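Local atomic coordinates of uncharacterized conserved protein YndB, AHSA1/START domain (Micromonospora chersina, PDB entry 6V04), a protein that is of unknown function but belongs to the START/Bet v1-like (SRPBCC) proteins, is involved in dynemicin biosynthesis and may act as a cyclase or aromatase. Residues A46-G51 with I66-V71; L77-S82 with C90-T95. One frame throughout, in Å; residues are numbered along the deposited sequence. Where two conformers were deposited one is given.

Contact 1: residues A46-G51 with I66-V71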
loop_
_atom_site.group_PDB
_atom_site.type_symbol
_atom_site.label_atom_id
_atom_site.label_comp_id
_atom_site.label_asym_id
_atom_site.label_seq_id
_atom_site.Cartn_x
_atom_site.Cartn_y
_atom_site.Cartn_z
ATOM N N ALA A 46 -2.144 17.077 6.799
ATOM C CA ALA A 46 -1.519 18.365 7.048
ATOM C C ALA A 46 -0.457 18.550 5.982
ATOM O O ALA A 46 0.071 17.554 5.470
ATOM C CB ALA A 46 -0.890 18.416 8.446
ATOM N N PRO A 47 -0.130 19.785 5.608
ATOM C CA PRO A 47 0.966 19.975 4.652
ATOM C C PRO A 47 2.267 19.441 5.220
ATOM O O PRO A 47 2.478 19.414 6.432
ATOM C CB PRO A 47 1.018 21.492 4.452
ATOM C CG PRO A 47 0.372 22.062 5.661
ATOM C CD PRO A 47 -0.655 21.068 6.104
ATOM N N MET A 48 3.136 18.997 4.327
ATOM C CA MET A 48 4.472 18.584 4.739
ATOM C C MET A 48 5.241 19.776 5.297
ATOM O O MET A 48 5.319 20.833 4.668
ATOM C CB MET A 48 5.201 17.972 3.553
ATOM C CG MET A 48 4.616 16.662 3.090
ATOM S SD MET A 48 5.684 15.885 1.879
ATOM C CE MET A 48 4.875 14.314 1.635
ATOM N N THR A 49 5.803 19.597 6.494
ATOM C CA THR A 49 6.516 20.638 7.219
ATOM C C THR A 49 7.787 20.038 7.803
ATOM O O THR A 49 7.765 18.922 8.326
ATOM C CB THR A 49 5.647 21.224 8.343
ATOM O OG1 THR A 49 4.489 21.847 7.772
ATOM C CG2 THR A 49 6.427 22.235 9.169
ATOM N N THR A 50 8.896 20.776 7.709
ATOM C CA THR A 50 10.172 20.273 8.208
ATOM C C THR A 50 10.046 19.797 9.652
ATOM O O THR A 50 9.607 20.543 10.533
ATOM C CB THR A 50 11.247 21.363 8.114
ATOM O OG1 THR A 50 11.501 21.677 6.739
ATOM C CG2 THR A 50 12.548 20.899 8.769
ATOM N N GLY A 51 10.449 18.551 9.889
ATOM C CA GLY A 51 10.499 18.006 11.230
ATOM C C GLY A 51 9.170 17.569 11.800
ATOM O O GLY A 51 9.106 17.250 12.993
ATOM N N ILE A 66 3.821 9.483 7.531
ATOM C CA ILE A 66 4.946 10.240 6.986
ATOM C C ILE A 66 5.643 11.025 8.093
ATOM O O ILE A 66 4.993 11.647 8.940
ATOM C CB ILE A 66 4.480 11.213 5.883
ATOM C CG1 ILE A 66 3.763 10.452 4.764
ATOM C CG2 ILE A 66 5.677 12.013 5.342
ATOM C CD1 ILE A 66 3.082 11.350 3.748
ATOM N N GLU A 67 6.972 11.041 8.046
ATOM C CA GLU A 67 7.791 11.948 8.844
ATOM C C GLU A 67 8.624 12.774 7.874
ATOM O O GLU A 67 9.373 12.212 7.070
ATOM C CB GLU A 67 8.698 11.184 9.812
ATOM C CG GLU A 67 7.958 10.419 10.892
ATOM C CD GLU A 67 7.485 11.313 12.021
ATOM O OE1 GLU A 67 7.783 12.526 11.990
ATOM O OE2 GLU A 67 6.818 10.799 12.944
ATOM N N VAL A 68 8.491 14.094 7.938
ATOM C CA VAL A 68 9.086 14.987 6.948
ATOM C C VAL A 68 10.413 15.499 7.482
ATOM O O VAL A 68 10.483 16.061 8.584
ATOM C CB VAL A 68 8.145 16.150 6.600
ATOM C CG1 VAL A 68 8.843 17.131 5.645
ATOM C CG2 VAL A 68 6.829 15.628 5.996
ATOM N N ASP A 69 11.462 15.333 6.686
ATOM C CA ASP A 69 12.787 15.776 7.083
ATOM C C ASP A 69 13.121 17.157 6.559
ATOM O O ASP A 69 13.669 17.975 7.308
ATOM C CB ASP A 69 13.836 14.776 6.613
ATOM C CG ASP A 69 13.756 13.468 7.376
ATOM O OD1 ASP A 69 13.672 13.522 8.623
ATOM O OD2 ASP A 69 13.736 12.407 6.731
ATOM N N HIS A 70 12.817 17.452 5.304
ATOM C CA HIS A 70 13.067 18.804 4.855
ATOM C C HIS A 70 12.165 19.190 3.703
ATOM O O HIS A 70 11.907 18.398 2.794
ATOM C CB HIS A 70 14.520 19.018 4.438
ATOM C CG HIS A 70 14.932 20.445 4.544
ATOM N ND1 HIS A 70 15.067 21.081 5.760
ATOM C CD2 HIS A 70 15.160 21.383 3.599
ATOM C CE1 HIS A 70 15.392 22.341 5.558
ATOM N NE2 HIS A 70 15.448 22.552 4.256
ATOM N N VAL A 71 11.724 20.441 3.761
ATOM C CA VAL A 71 10.924 21.088 2.736
ATOM C C VAL A 71 11.728 22.302 2.280
ATOM O O VAL A 71 11.900 23.266 3.042
ATOM C CB VAL A 71 9.542 21.494 3.265
ATOM C CG1 VAL A 71 8.733 22.203 2.182
ATOM C CG2 VAL A 71 8.811 20.274 3.799
#
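Val68 meets the 46-51 loop with both methyl branches: CG2 packs against CB and CG of Met48, each at 3.8 Å, while CB lies 3.3 Å from the carbonyl O of Thr49 and CG1 lies almost as near that oxygen. Met48 crosses Val68 at about a right angle and runs on extended (chi2 -171°, chi3 174°), which carries its CE to within 4.1 Å of Ile66 CD1. Toward the C-terminal end of the strand segment, Val71 CG2 sits 3.6 Å from Met48 O. Two hydrogen bonds fix the loop to the strand. Gly51 N donates to Val68 O at 2.8 Å, bent to 136° and from above the carbonyl plane; Val71 N donates to Thr50 OG1 at 3.2 Å. That N-H belongs to the residue just after a classic beta bulge in strand 63-72, in which Asp69 and His70 both face Leu78. Losing both Val68 methyls to an alanine here would probably open a gap beside Met48 CB and CG and remove the CG1 contact with Thr49 O, although CB would still touch that oxygen. Farther out, Met48 and Ile66 both touch Phe79, and Asp69, whose CB points away from the loop, forms a salt bridge with Arg80 through OD2.

Contact 2: residues L77-S82 with C90-T95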
loop_
_atom_site.group_PDB
_atom_site.type_symbol
_atom_site.label_atom_id
_atom_site.label_comp_id
_atom_site.label_asym_id
_atom_site.label_seq_id
_atom_site.Cartn_x
_atom_site.Cartn_y
_atom_site.Cartn_z
ATOM N N LEU A 77 11.318 17.963 -1.566
ATOM C CA LEU A 77 10.735 17.421 -0.353
ATOM C C LEU A 77 11.474 16.137 -0.020
ATOM O O LEU A 77 11.603 15.267 -0.882
ATOM C CB LEU A 77 9.247 17.108 -0.554
ATOM C CG LEU A 77 8.348 18.289 -0.897
ATOM C CD1 LEU A 77 7.052 17.794 -1.521
ATOM C CD2 LEU A 77 8.060 19.080 0.355
ATOM N N LEU A 78 11.951 16.019 1.216
ATOM C CA LEU A 78 12.605 14.810 1.696
ATOM C C LEU A 78 11.844 14.313 2.912
ATOM O O LEU A 78 11.699 15.050 3.894
ATOM C CB LEU A 78 14.063 15.078 2.057
ATOM C CG LEU A 78 14.853 15.680 0.906
ATOM C CD1 LEU A 78 16.256 16.031 1.367
ATOM C CD2 LEU A 78 14.914 14.717 -0.250
ATOM N N PHE A 79 11.408 13.060 2.860
ATOM C CA PHE A 79 10.593 12.502 3.925
ATOM C C PHE A 79 10.755 10.992 3.978
ATOM O O PHE A 79 11.307 10.361 3.074
ATOM C CB PHE A 79 9.111 12.899 3.758
ATOM C CG PHE A 79 8.514 12.568 2.408
ATOM C CD1 PHE A 79 8.615 13.456 1.349
ATOM C CD2 PHE A 79 7.810 11.396 2.213
ATOM C CE1 PHE A 79 8.050 13.156 0.117
ATOM C CE2 PHE A 79 7.249 11.097 0.978
ATOM C CZ PHE A 79 7.369 11.979 -0.063
ATOM N N ARG A 80 10.294 10.428 5.086
ATOM C CA ARG A 80 10.276 8.996 5.323
ATOM C C ARG A 80 8.829 8.561 5.507
ATOM O O ARG A 80 8.013 9.312 6.049
ATOM C CB ARG A 80 11.101 8.655 6.559
ATOM C CG ARG A 80 12.585 8.875 6.349
ATOM C CD ARG A 80 13.321 8.930 7.661
ATOM N NE ARG A 80 13.063 10.177 8.380
ATOM C CZ ARG A 80 12.407 10.280 9.534
ATOM N NH1 ARG A 80 11.919 9.208 10.148
ATOM N NH2 ARG A 80 12.261 11.475 10.092
ATOM N N TRP A 81 8.490 7.359 5.049
ATOM C CA TRP A 81 7.120 6.929 5.278
ATOM C C TRP A 81 7.029 5.420 5.450
ATOM O O TRP A 81 7.961 4.666 5.154
ATOM C CB TRP A 81 6.204 7.453 4.169
ATOM C CG TRP A 81 6.273 6.863 2.782
ATOM C CD1 TRP A 81 6.946 5.765 2.353
ATOM C CD2 TRP A 81 5.575 7.374 1.642
ATOM N NE1 TRP A 81 6.732 5.570 1.007
ATOM C CE2 TRP A 81 5.879 6.542 0.553
ATOM C CE3 TRP A 81 4.711 8.458 1.447
ATOM C CZ2 TRP A 81 5.352 6.756 -0.724
ATOM C CZ3 TRP A 81 4.191 8.673 0.179
ATOM C CH2 TRP A 81 4.502 7.825 -0.883
ATOM N N SER A 82 5.862 4.998 5.952
ATOM C CA SER A 82 5.578 3.615 6.307
ATOM C C SER A 82 4.200 3.262 5.769
ATOM O O SER A 82 3.201 3.857 6.197
ATOM C CB SER A 82 5.620 3.427 7.826
ATOM O OG SER A 82 5.140 2.150 8.208
ATOM N N CYS A 90 10.699 3.820 4.388
ATOM C CA CYS A 90 11.292 4.166 3.104
ATOM C C CYS A 90 11.738 5.616 3.125
ATOM O O CYS A 90 11.064 6.470 3.701
ATOM C CB CYS A 90 10.298 3.983 1.965
ATOM S SG CYS A 90 9.586 2.360 1.921
ATOM N N GLN A 91 12.895 5.875 2.519
ATOM C CA GLN A 91 13.400 7.223 2.310
ATOM C C GLN A 91 12.917 7.707 0.952
ATOM O O GLN A 91 13.276 7.108 -0.074
ATOM C CB GLN A 91 14.924 7.221 2.348
ATOM C CG GLN A 91 15.535 7.226 3.741
ATOM C CD GLN A 91 15.757 8.621 4.348
ATOM O OE1 GLN A 91 16.158 8.722 5.505
ATOM N NE2 GLN A 91 15.493 9.681 3.589
ATOM N N VAL A 92 12.123 8.781 0.937
ATOM C CA VAL A 92 11.514 9.279 -0.290
ATOM C C VAL A 92 12.000 10.698 -0.545
ATOM O O VAL A 92 12.099 11.511 0.381
ATOM C CB VAL A 92 9.969 9.216 -0.228
ATOM C CG1 VAL A 92 9.349 9.657 -1.545
ATOM C CG2 VAL A 92 9.510 7.788 0.112
ATOM N N GLY A 93 12.319 10.989 -1.801
ATOM C CA GLY A 93 12.657 12.347 -2.188
ATOM C C GLY A 93 11.909 12.769 -3.433
ATOM O O GLY A 93 11.795 11.985 -4.378
ATOM N N TRP A 94 11.345 13.981 -3.428
ATOM C CA TRP A 94 10.736 14.588 -4.605
ATOM C C TRP A 94 11.544 15.838 -4.913
ATOM O O TRP A 94 11.548 16.780 -4.117
ATOM C CB TRP A 94 9.272 14.956 -4.362
ATOM C CG TRP A 94 8.317 13.833 -4.159
ATOM C CD1 TRP A 94 8.571 12.493 -4.226
ATOM C CD2 TRP A 94 6.923 13.967 -3.855
ATOM N NE1 TRP A 94 7.407 11.785 -3.983
ATOM C CE2 TRP A 94 6.392 12.671 -3.748
ATOM C CE3 TRP A 94 6.074 15.067 -3.660
ATOM C CZ2 TRP A 94 5.052 12.438 -3.452
ATOM C CZ3 TRP A 94 4.743 14.831 -3.369
ATOM C CH2 TRP A 94 4.248 13.528 -3.269
ATOM N N THR A 95 12.242 15.844 -6.046
ATOM C CA THR A 95 13.183 16.908 -6.375
ATOM C C THR A 95 12.804 17.529 -7.710
ATOM O O THR A 95 12.587 16.811 -8.692
ATOM C CB THR A 95 14.614 16.371 -6.416
ATOM O OG1 THR A 95 14.884 15.674 -5.192
ATOM C CG2 THR A 95 15.630 17.505 -6.616
#
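Phe79 and Val92 face each other as a hydrogen-bonded antiparallel pair. Leu77 with Trp94, Phe79 with Val92 and Trp81 with Cys90 each exchange two N-H to O bonds; Phe79 N to Val92 O is the straightest, at 174°. Between these pairs CA-H groups supplement the ladder, as where Arg80 CA lies 3.1 Å from Cys90 O. The bonds define a beta hairpin, strands 76-83 and 90-98, within the antiparallel sheet of the START/Bet v1-like fold.

Aromatic contacts crowd the face bearing Leu77, Phe79, Trp81, Cys90, Val92 and Trp94. Phe79 presents its edge to the face of Trp94, a T-shaped pair with planes at 85° and Phe79 CZ 3.9 Å from Trp94 CE2. Phe79 CG stands between backbone N and carbonyl carbon (chi1 54°), bringing the ring over Val92, whose CB makes a CH-pi contact and whose CG1 comes within 3.4 Å of Phe79 CZ. The other methyl, Val92 CG2, lies over the five-membered ring of Trp81, 3.8 Å from its centroid; Cys90 SG approaches that ring at its edge. Trp94 also meets Trp126 and Phe41.

Polar and aliphatic contacts occupy the other face. Arg80 and Gln91 run side by side, with Arg80 CD 3.6 Å from Gln91 OE1, while the guanidinium forms salt bridges with Asp69 and Glu89. Leu78 CD2 rests 3.8 Å from Gly93 CA.

Overall arrangement
Following the chain from the N terminus, the loop after strand 43-44 comes first; strand 53-57 then leads to strand 63-72, where contact 1 closes over 14 intervening residues. The next strand, 76-83, opens contact 2, which closes on strand 90-98 after a shorter connection of seven residues. The two contacts therefore follow in series, neither nested nor crossed. The centres of the two contacts lie about 9 Å apart, in keeping with strands 63-72 and 76-83 being neighbours in the sheet: Asp69 N lies 2.8 Å from Leu78 O and Glu67 O lies 2.8 Å from Arg80 N, both probable hydrogen bonds. Together they tie the loop, through three successive strands, into one antiparallel sheet.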